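Local coordinates for protein Ispd/ispf bifunctional enzyme (Campylobacter jejuni, PDB 1W55) that makes 4-diphosphocytidyl-2-C-methyl-D-erythritol from CTP and methylerythritol phosphate, and cyclises its 2-phosphate to 2-C-methyl-D-erythritol 2,4-cyclodiphosphate, two steps of isoprenoid precursor synthesis, at residues H251-A256 against I301-C306; N281-L286 against A326-L331; I57-K62 against R294-E299. All coordinates share one frame; numbering follows the deposited sequence.

Overall arrangement
Contacts 1 and 2 belong to the core of the cyclodiphosphate synthase part, whereas contact 3 joins that part to the cytidylyltransferase part. In contact 1 helix 248-260 meets strand 298-308; in contact 2 helix 282-295 meets helix 318-329. The two touch through Leu-253 with Leu-286 and Ile-303 with Leu-329, so the four elements share one apolar interior. Contact 3 sets helix 57-61 against the far end of helix 282-295 and the start of strand 298-308, its centre about 20 Å from that of contact 1 and 21 Å from that of contact 2. Contact 1 is wholly aliphatic, contact 2 adds threonine and methionine, and contact 3 places a partly exposed tyrosine against buried isoleucine and phenylalanine.

Contact 1. Residues H251-A256 against I301-C306; sequences HSLTDA and INIDIC
Leu-253 meets Ile-303 and Ile-305 without any flat group between them: no ring, amide or carboxylate has a face or edge in this contact, which is built wholly from branched aliphatic ends. CD1 of Leu-253 lies against both branches of Ile-303, 3.8 Å from CG2 and 4.0 Å from CG1, and the two side chains cross at about a right angle. The other methyl, Leu-253 CD2, faces the end of the neighbouring isoleucine at a looser 4.3 Å from Ile-305 CD1. With CG of Leu-253 turned anti to the backbone N (chi1 179°), its fork reaches off the helix to the strand and gives one methyl to each isoleucine. Ile-303 and Ile-305, two residues apart, form the face of the strand on which Leu-253 packs. On the opposite face Asp-304 makes a salt bridge to Lys-339 and hydrogen bonds to Asn-337 and to the backbone N of Asn-214 of a second subunit. Two residues before Leu-253, the ring of His-251, probably a metal ligand, meets that of His-219 with planes at about 55°. Ile-325 of helix 318-329 packs on Leu-253, Ile-303 and Ile-305 alike, and within the sheet strand 354-365 adds Val-361 beside Leu-253 and Ile-303 and Val-357 beside Ile-305.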
loop_
_atom_site.group_PDB
_atom_site.type_symbol
_atom_site.label_atom_id
_atom_site.label_comp_id
_atom_site.label_asym_id
_atom_site.label_seq_id
_atom_site.Cartn_x
_atom_site.Cartn_y
_atom_site.Cartn_z
ATOM N N HIS A 251 -2.349 -37.218 29.971
ATOM C CA HIS A 251 -3.788 -37.341 29.808
ATOM C C HIS A 251 -4.486 -35.994 29.961
ATOM O O HIS A 251 -5.391 -35.680 29.184
ATOM C CB HIS A 251 -4.347 -38.381 30.788
ATOM C CG HIS A 251 -3.776 -39.750 30.578
ATOM N ND1 HIS A 251 -3.733 -40.704 31.571
ATOM C CD2 HIS A 251 -3.196 -40.310 29.490
ATOM C CE1 HIS A 251 -3.158 -41.797 31.103
ATOM N NE2 HIS A 251 -2.830 -41.586 29.841
ATOM N N SER A 252 -4.040 -35.198 30.935
ATOM C CA SER A 252 -4.606 -33.869 31.147
ATOM C C SER A 252 -4.294 -32.983 29.951
ATOM O O SER A 252 -5.157 -32.259 29.461
ATOM C CB SER A 252 -4.050 -33.242 32.429
ATOM O OG SER A 252 -4.473 -31.895 32.558
ATOM N N LEU A 253 -3.057 -33.058 29.474
ATOM C CA LEU A 253 -2.629 -32.245 28.352
ATOM C C LEU A 253 -3.384 -32.603 27.052
ATOM O O LEU A 253 -3.782 -31.722 26.292
ATOM C CB LEU A 253 -1.124 -32.371 28.161
ATOM C CG LEU A 253 -0.530 -31.599 26.999
ATOM C CD1 LEU A 253 -0.927 -30.095 27.048
ATOM C CD2 LEU A 253 0.987 -31.805 26.990
ATOM N N THR A 254 -3.575 -33.895 26.813
ATOM C CA THR A 254 -4.393 -34.362 25.696
ATOM C C THR A 254 -5.786 -33.717 25.729
ATOM O O THR A 254 -6.272 -33.232 24.716
ATOM C CB THR A 254 -4.509 -35.891 25.769
ATOM O OG1 THR A 254 -3.187 -36.492 25.693
ATOM C CG2 THR A 254 -5.270 -36.416 24.565
ATOM N N ASP A 255 -6.421 -33.706 26.900
ATOM C CA ASP A 255 -7.724 -33.066 27.049
ATOM C C ASP A 255 -7.691 -31.573 26.676
ATOM O O ASP A 255 -8.594 -31.090 26.014
ATOM C CB ASP A 255 -8.250 -33.255 28.469
ATOM C CG ASP A 255 -9.265 -34.387 28.574
ATOM O OD1 ASP A 255 -9.430 -35.127 27.583
ATOM O OD2 ASP A 255 -9.941 -34.613 29.608
ATOM N N ALA A 256 -6.644 -30.858 27.077
ATOM C CA ALA A 256 -6.556 -29.424 26.793
ATOM C C ALA A 256 -6.445 -29.148 25.303
ATOM O O ALA A 256 -7.106 -28.249 24.781
ATOM C CB ALA A 256 -5.397 -28.769 27.566
ATOM N N ILE A 301 0.382 -22.720 20.285
ATOM C CA ILE A 301 1.246 -21.594 20.609
ATOM C C ILE A 301 2.040 -21.947 21.849
ATOM O O ILE A 301 3.264 -21.809 21.857
ATOM C CB ILE A 301 0.445 -20.278 20.826
ATOM C CG1 ILE A 301 -0.107 -19.757 19.490
ATOM C CG2 ILE A 301 1.326 -19.225 21.495
ATOM C CD1 ILE A 301 -1.063 -18.582 19.636
ATOM N N ASN A 302 1.366 -22.414 22.900
ATOM C CA ASN A 302 2.091 -22.742 24.128
ATOM C C ASN A 302 1.301 -23.650 25.034
ATOM O O ASN A 302 0.098 -23.820 24.842
ATOM C CB ASN A 302 2.514 -21.473 24.889
ATOM C CG ASN A 302 1.374 -20.866 25.715
ATOM O OD1 ASN A 302 0.343 -20.479 25.175
ATOM N ND2 ASN A 302 1.561 -20.799 27.031
ATOM N N ILE A 303 2.000 -24.223 26.015
ATOM C CA ILE A 303 1.435 -25.135 26.986
ATOM C C ILE A 303 1.884 -24.704 28.376
ATOM O O ILE A 303 3.070 -24.433 28.599
ATOM C CB ILE A 303 1.929 -26.565 26.709
ATOM C CG1 ILE A 303 1.246 -27.134 25.466
ATOM C CG2 ILE A 303 1.713 -27.492 27.929
ATOM C CD1 ILE A 303 2.092 -28.179 24.755
ATOM N N ASP A 304 0.934 -24.618 29.303
ATOM C CA ASP A 304 1.283 -24.411 30.709
ATOM C C ASP A 304 0.532 -25.395 31.580
ATOM O O ASP A 304 -0.663 -25.663 31.367
ATOM C CB ASP A 304 1.035 -22.970 31.164
ATOM C CG ASP A 304 1.681 -22.668 32.503
ATOM O OD1 ASP A 304 2.718 -23.293 32.848
ATOM O OD2 ASP A 304 1.220 -21.825 33.294
ATOM N N ILE A 305 1.250 -25.943 32.551
ATOM C CA ILE A 305 0.783 -27.092 33.324
ATOM C C ILE A 305 0.985 -26.848 34.800
ATOM O O ILE A 305 1.976 -26.241 35.208
ATOM C CB ILE A 305 1.511 -28.390 32.857
ATOM C CG1 ILE A 305 1.024 -28.776 31.443
ATOM C CG2 ILE A 305 1.256 -29.563 33.825
ATOM C CD1 ILE A 305 1.852 -29.857 30.757
ATOM N N CYS A 306 0.021 -27.290 35.596
ATOM C CA CYS A 306 0.181 -27.339 37.027
ATOM C C CYS A 306 -0.093 -28.744 37.549
ATOM O O CYS A 306 -1.200 -29.269 37.405
ATOM C CB CYS A 306 -0.712 -26.321 37.738
ATOM S SG CYS A 306 -0.286 -26.272 39.503
#

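Contact 2. Residues N281-L286 against A326-L331; sequences NSMELL and AHTLDL
Met-283 and Thr-328 stand at about a right angle to one another, and so do Leu-286 and Leu-329, giving two crossed pairs between helix 282-295 and the C-terminal part of helix 318-329. In the first pair the bent methionine chain brings its end to the threonine: turns at chi2 and chi3 (-55° and -83°) put CE of Met-283 3.4 Å from OG1 of Thr-328 and 3.9 Å from its CB. The threonine's other branch turns to the backbone, where its CG2 lies only 3.2 Å from Met-283 O, a tight fit of methyl against carbonyl. In the second pair CD2 of Leu-329 abuts CG of Leu-286 at 3.9 Å, while CD2 of Leu-286 comes no nearer than 4.3 Å to CG2 of Thr-328. Both helices carry end structures close by. Asn-281 is an N-cap whose OD1 accepts from Met-283 N at 3.0 Å, and Asp-330, at positive phi, closes the other helix in a Schellman motif with Leu-331 N bonded to Ala-326 O. Ala-250 of helix 248-260 packs on Met-283, and Thr-254 and Ile-257 pack on Leu-286. No hydrogen bond links the two segments, though Lys-287 NZ, next along the helix, hydrogen-bonds Thr-328 O. The buried hydroxyl of Thr-328 is satisfied within its own helix by Asn-324 O, consistent with OG1 meeting CE of Met-283 by packing alone.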
loop_
_atom_site.group_PDB
_atom_site.type_symbol
_atom_site.label_atom_id
_atom_site.label_comp_id
_atom_site.label_asym_id
_atom_site.label_seq_id
_atom_site.Cartn_x
_atom_site.Cartn_y
_atom_site.Cartn_z
ATOM N N ASN A 281 1.380 -46.273 25.084
ATOM C CA ASN A 281 2.272 -45.190 25.460
ATOM C C ASN A 281 1.472 -43.882 25.380
ATOM O O ASN A 281 1.127 -43.438 24.280
ATOM C CB ASN A 281 3.472 -45.173 24.509
ATOM C CG ASN A 281 4.482 -44.083 24.838
ATOM O OD1 ASN A 281 4.152 -43.064 25.444
ATOM N ND2 ASN A 281 5.723 -44.291 24.415
ATOM N N SER A 282 1.160 -43.295 26.541
ATOM C CA SER A 282 0.352 -42.052 26.650
ATOM C C SER A 282 0.870 -40.849 25.863
ATOM O O SER A 282 0.090 -40.023 25.408
ATOM C CB SER A 282 0.222 -41.643 28.111
ATOM O OG SER A 282 -0.729 -42.456 28.771
ATOM N N MET A 283 2.186 -40.761 25.714
ATOM C CA MET A 283 2.819 -39.710 24.934
ATOM C C MET A 283 2.555 -39.908 23.434
ATOM O O MET A 283 2.474 -38.932 22.681
ATOM C CB MET A 283 4.330 -39.660 25.216
ATOM C CG MET A 283 4.688 -39.137 26.609
ATOM S SD MET A 283 3.960 -37.497 26.973
ATOM C CE MET A 283 5.161 -36.372 26.202
ATOM N N GLU A 284 2.424 -41.167 23.014
ATOM C CA GLU A 284 2.045 -41.485 21.637
ATOM C C GLU A 284 0.577 -41.148 21.411
ATOM O O GLU A 284 0.216 -40.637 20.348
ATOM C CB GLU A 284 2.340 -42.962 21.305
ATOM C CG GLU A 284 1.924 -43.422 19.903
ATOM C CD GLU A 284 2.642 -42.695 18.760
ATOM O OE1 GLU A 284 3.830 -42.313 18.910
ATOM O OE2 GLU A 284 2.010 -42.510 17.697
ATOM N N LEU A 285 -0.252 -41.412 22.426
ATOM C CA LEU A 285 -1.666 -41.047 22.397
ATOM C C LEU A 285 -1.818 -39.534 22.302
ATOM O O LEU A 285 -2.642 -39.042 21.535
ATOM C CB LEU A 285 -2.396 -41.565 23.643
ATOM C CG LEU A 285 -2.487 -43.077 23.884
ATOM C CD1 LEU A 285 -3.350 -43.365 25.104
ATOM C CD2 LEU A 285 -3.027 -43.818 22.669
ATOM N N LEU A 286 -1.014 -38.814 23.091
ATOM C CA LEU A 286 -0.916 -37.356 23.026
ATOM C C LEU A 286 -0.546 -36.874 21.626
ATOM O O LEU A 286 -1.198 -35.980 21.079
ATOM C CB LEU A 286 0.119 -36.836 24.044
ATOM C CG LEU A 286 0.538 -35.360 23.936
ATOM C CD1 LEU A 286 -0.672 -34.405 24.113
ATOM C CD2 LEU A 286 1.660 -35.010 24.923
ATOM N N ALA A 326 7.972 -31.315 24.147
ATOM C CA ALA A 326 8.383 -30.597 22.934
ATOM C C ALA A 326 8.712 -31.554 21.789
ATOM O O ALA A 326 8.318 -31.316 20.651
ATOM C CB ALA A 326 9.590 -29.661 23.218
ATOM N N HIS A 327 9.458 -32.615 22.102
ATOM C CA HIS A 327 9.913 -33.592 21.109
ATOM C C HIS A 327 8.734 -34.388 20.539
ATOM O O HIS A 327 8.614 -34.532 19.330
ATOM C CB HIS A 327 10.976 -34.527 21.720
ATOM C CG HIS A 327 11.361 -35.674 20.833
ATOM N ND1 HIS A 327 10.836 -36.941 20.982
ATOM C CD2 HIS A 327 12.217 -35.742 19.781
ATOM C CE1 HIS A 327 11.352 -37.740 20.062
ATOM N NE2 HIS A 327 12.192 -37.038 19.321
ATOM N N THR A 328 7.871 -34.878 21.428
ATOM C CA THR A 328 6.629 -35.560 21.060
ATOM C C THR A 328 5.746 -34.719 20.121
ATOM O O THR A 328 5.174 -35.241 19.159
ATOM C CB THR A 328 5.828 -35.882 22.353
ATOM O OG1 THR A 328 6.525 -36.863 23.128
ATOM C CG2 THR A 328 4.453 -36.528 22.043
ATOM N N LEU A 329 5.618 -33.426 20.412
ATOM C CA LEU A 329 4.687 -32.587 19.658
ATOM C C LEU A 329 5.380 -31.795 18.565
ATOM O O LEU A 329 4.730 -31.044 17.848
ATOM C CB LEU A 329 3.893 -31.656 20.597
ATOM C CG LEU A 329 3.029 -32.346 21.660
ATOM C CD1 LEU A 329 2.432 -31.321 22.619
ATOM C CD2 LEU A 329 1.921 -33.209 21.008
ATOM N N ASP A 330 6.694 -31.976 18.434
ATOM C CA ASP A 330 7.497 -31.248 17.450
ATOM C C ASP A 330 7.311 -29.725 17.613
ATOM O O ASP A 330 7.040 -28.989 16.652
ATOM C CB ASP A 330 7.214 -31.753 16.015
ATOM C CG ASP A 330 8.157 -31.148 14.973
ATOM O OD1 ASP A 330 9.305 -30.782 15.317
ATOM O OD2 ASP A 330 7.823 -30.989 13.778
ATOM N N LEU A 331 7.459 -29.280 18.859
ATOM C CA LEU A 331 7.359 -27.875 19.236
ATOM C C LEU A 331 8.690 -27.388 19.778
ATOM O O LEU A 331 9.465 -28.172 20.327
ATOM C CB LEU A 331 6.322 -27.705 20.342
ATOM C CG LEU A 331 4.839 -27.863 20.026
ATOM C CD1 LEU A 331 4.025 -27.511 21.271
ATOM C CD2 LEU A 331 4.441 -26.985 18.836
#

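Contact 3. Residues I57-K62 against R294-E299; sequences ITYMKK and REIGFE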
loop_
_atom_site.group_PDB
_atom_site.type_symbol
_atom_site.label_atom_id
_atom_site.label_comp_id
_atom_site.label_asym_id
_atom_site.label_seq_id
_atom_site.Cartn_x
_atom_site.Cartn_y
_atom_site.Cartn_z
ATOM N N ILE A 57 -18.854 -35.001 8.102
ATOM C CA ILE A 57 -20.155 -34.330 8.176
ATOM C C ILE A 57 -20.423 -33.711 9.552
ATOM O O ILE A 57 -20.877 -32.568 9.641
ATOM C CB ILE A 57 -21.312 -35.281 7.742
ATOM C CG1 ILE A 57 -21.235 -35.571 6.238
ATOM C CG2 ILE A 57 -22.689 -34.668 8.066
ATOM C CD1 ILE A 57 -22.317 -36.522 5.721
ATOM N N THR A 58 -20.135 -34.475 10.605
ATOM C CA THR A 58 -20.360 -34.070 11.993
ATOM C C THR A 58 -19.662 -32.749 12.267
ATOM O O THR A 58 -20.276 -31.805 12.770
ATOM C CB THR A 58 -19.831 -35.162 12.977
ATOM O OG1 THR A 58 -20.516 -36.405 12.751
ATOM C CG2 THR A 58 -20.194 -34.820 14.431
ATOM N N TYR A 59 -18.380 -32.693 11.918
ATOM C CA TYR A 59 -17.584 -31.495 12.095
ATOM C C TYR A 59 -18.098 -30.321 11.238
ATOM O O TYR A 59 -18.273 -29.214 11.754
ATOM C CB TYR A 59 -16.111 -31.793 11.813
ATOM C CG TYR A 59 -15.188 -30.644 12.146
ATOM C CD1 TYR A 59 -15.223 -30.023 13.410
ATOM C CD2 TYR A 59 -14.288 -30.163 11.202
ATOM C CE1 TYR A 59 -14.381 -28.950 13.702
ATOM C CE2 TYR A 59 -13.437 -29.102 11.489
ATOM C CZ TYR A 59 -13.486 -28.501 12.733
ATOM O OH TYR A 59 -12.647 -27.442 12.991
ATOM N N MET A 60 -18.358 -30.563 9.948
ATOM C CA MET A 60 -18.779 -29.498 9.034
ATOM C C MET A 60 -20.124 -28.891 9.397
ATOM O O MET A 60 -20.334 -27.688 9.207
ATOM C CB MET A 60 -18.832 -29.992 7.595
ATOM C CG MET A 60 -17.475 -30.258 6.992
ATOM S SD MET A 60 -17.610 -30.524 5.237
ATOM C CE MET A 60 -15.853 -30.734 4.811
ATOM N N LYS A 61 -21.027 -29.728 9.902
ATOM C CA LYS A 61 -22.353 -29.286 10.335
ATOM C C LYS A 61 -22.301 -28.252 11.466
ATOM O O LYS A 61 -23.237 -27.466 11.640
ATOM C CB LYS A 61 -23.182 -30.485 10.772
ATOM C CG LYS A 61 -24.031 -31.102 9.662
ATOM C CD LYS A 61 -24.749 -32.337 10.201
ATOM C CE LYS A 61 -25.905 -32.760 9.318
ATOM N NZ LYS A 61 -26.390 -34.128 9.688
ATOM N N LYS A 62 -21.202 -28.253 12.217
ATOM C CA LYS A 62 -20.988 -27.312 13.311
ATOM C C LYS A 62 -20.673 -25.897 12.845
ATOM O O LYS A 62 -20.561 -24.990 13.668
ATOM C CB LYS A 62 -19.869 -27.816 14.227
ATOM C CG LYS A 62 -20.282 -29.013 15.053
ATOM C CD LYS A 62 -19.157 -29.499 15.920
ATOM C CE LYS A 62 -19.632 -30.653 16.798
ATOM N NZ LYS A 62 -18.815 -30.747 18.047
ATOM N N ARG A 294 -4.142 -30.848 14.180
ATOM C CA ARG A 294 -3.444 -30.288 13.028
ATOM C C ARG A 294 -4.190 -30.543 11.709
ATOM O O ARG A 294 -4.131 -29.725 10.794
ATOM C CB ARG A 294 -2.032 -30.846 12.958
ATOM C CG ARG A 294 -1.122 -30.376 14.068
ATOM C CD ARG A 294 0.228 -31.063 14.061
ATOM N NE ARG A 294 1.117 -30.506 13.044
ATOM C CZ ARG A 294 2.113 -31.168 12.456
ATOM N NH1 ARG A 294 2.368 -32.441 12.762
ATOM N NH2 ARG A 294 2.857 -30.553 11.551
ATOM N N GLU A 295 -4.884 -31.679 11.620
ATOM C CA GLU A 295 -5.668 -32.036 10.431
ATOM C C GLU A 295 -6.761 -31.010 10.142
ATOM O O GLU A 295 -7.034 -30.705 8.987
ATOM C CB GLU A 295 -6.295 -33.429 10.583
ATOM C CG GLU A 295 -5.331 -34.565 10.264
ATOM C CD GLU A 295 -5.883 -35.942 10.612
ATOM O OE1 GLU A 295 -7.086 -36.056 10.972
ATOM O OE2 GLU A 295 -5.105 -36.919 10.519
ATOM N N ILE A 296 -7.372 -30.478 11.200
ATOM C CA ILE A 296 -8.408 -29.450 11.056
ATOM C C ILE A 296 -7.889 -27.999 11.112
ATOM O O ILE A 296 -8.671 -27.064 11.237
ATOM C CB ILE A 296 -9.591 -29.685 12.018
ATOM C CG1 ILE A 296 -9.131 -29.712 13.483
ATOM C CG2 ILE A 296 -10.338 -30.983 11.653
ATOM C CD1 ILE A 296 -10.273 -29.533 14.466
ATOM N N GLY A 297 -6.582 -27.808 10.979
ATOM C CA GLY A 297 -6.060 -26.480 10.704
ATOM C C GLY A 297 -5.513 -25.662 11.863
ATOM O O GLY A 297 -5.278 -24.453 11.714
ATOM N N PHE A 298 -5.283 -26.313 12.996
ATOM C CA PHE A 298 -4.820 -25.634 14.196
ATOM C C PHE A 298 -3.349 -25.916 14.479
ATOM O O PHE A 298 -2.790 -26.909 13.999
ATOM C CB PHE A 298 -5.645 -26.090 15.397
ATOM C CG PHE A 298 -7.001 -25.464 15.474
ATOM C CD1 PHE A 298 -8.144 -26.213 15.205
ATOM C CD2 PHE A 298 -7.139 -24.127 15.811
ATOM C CE1 PHE A 298 -9.389 -25.628 15.285
ATOM C CE2 PHE A 298 -8.381 -23.540 15.900
ATOM C CZ PHE A 298 -9.506 -24.274 15.638
ATOM N N GLU A 299 -2.748 -25.060 15.301
ATOM C CA GLU A 299 -1.347 -25.161 15.669
ATOM C C GLU A 299 -1.188 -24.623 17.098
ATOM O O GLU A 299 -1.802 -23.617 17.456
ATOM C CB GLU A 299 -0.533 -24.313 14.688
ATOM C CG GLU A 299 0.965 -24.347 14.886
ATOM C CD GLU A 299 1.715 -23.561 13.818
ATOM O OE1 GLU A 299 1.057 -22.997 12.902
ATOM O OE2 GLU A 299 2.964 -23.499 13.911
#
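Tyr-59 of the cytidylyltransferase part reaches Ile-296 of the cyclodiphosphate synthase part, just where a Schellman motif ends helix 282-295. The outer half of the tyrosine does the touching: its CE2 lies 3.6 Å from CG2 of Ile-296 and 3.9 Å from CB, its CZ 3.8 Å from CD1, and the two side chains cross obliquely. Tyr-59 CG is anti to the backbone N (chi1 -173°), which carries the ring outward from the short helix 57-61 to the other domain. Ile-296 holds CG1 between its backbone N and carbonyl carbon (chi1 58°), with CG2 and CD1 both turned to the tyrosine. Phe-298 is a marginal partner, its CE1 4.4 Å from Tyr-59 OH. In the next shell Phe-25 and Phe-63 meet the tyrosine edge-to-face, and Phe-25 also packs on Ile-296; Arg-27 makes weak hydrogen bonds to both Tyr-59 OH and Ile-296 O. Phe-298 meets Phe-211 edge-to-face and also the ring of Tyr-365. Gly-297 is the C-prime residue of the Schellman motif, with a positive phi (99°) that glycine accommodates; Phe-298 N bonds Val-293 O, and Gly-297 N bonds Arg-294 O at 3.1 Å. No hydrogen bond joins the two segments, and the closest approach between them is from Tyr-59 OH to Ile-296 CD1, at 3.5 Å.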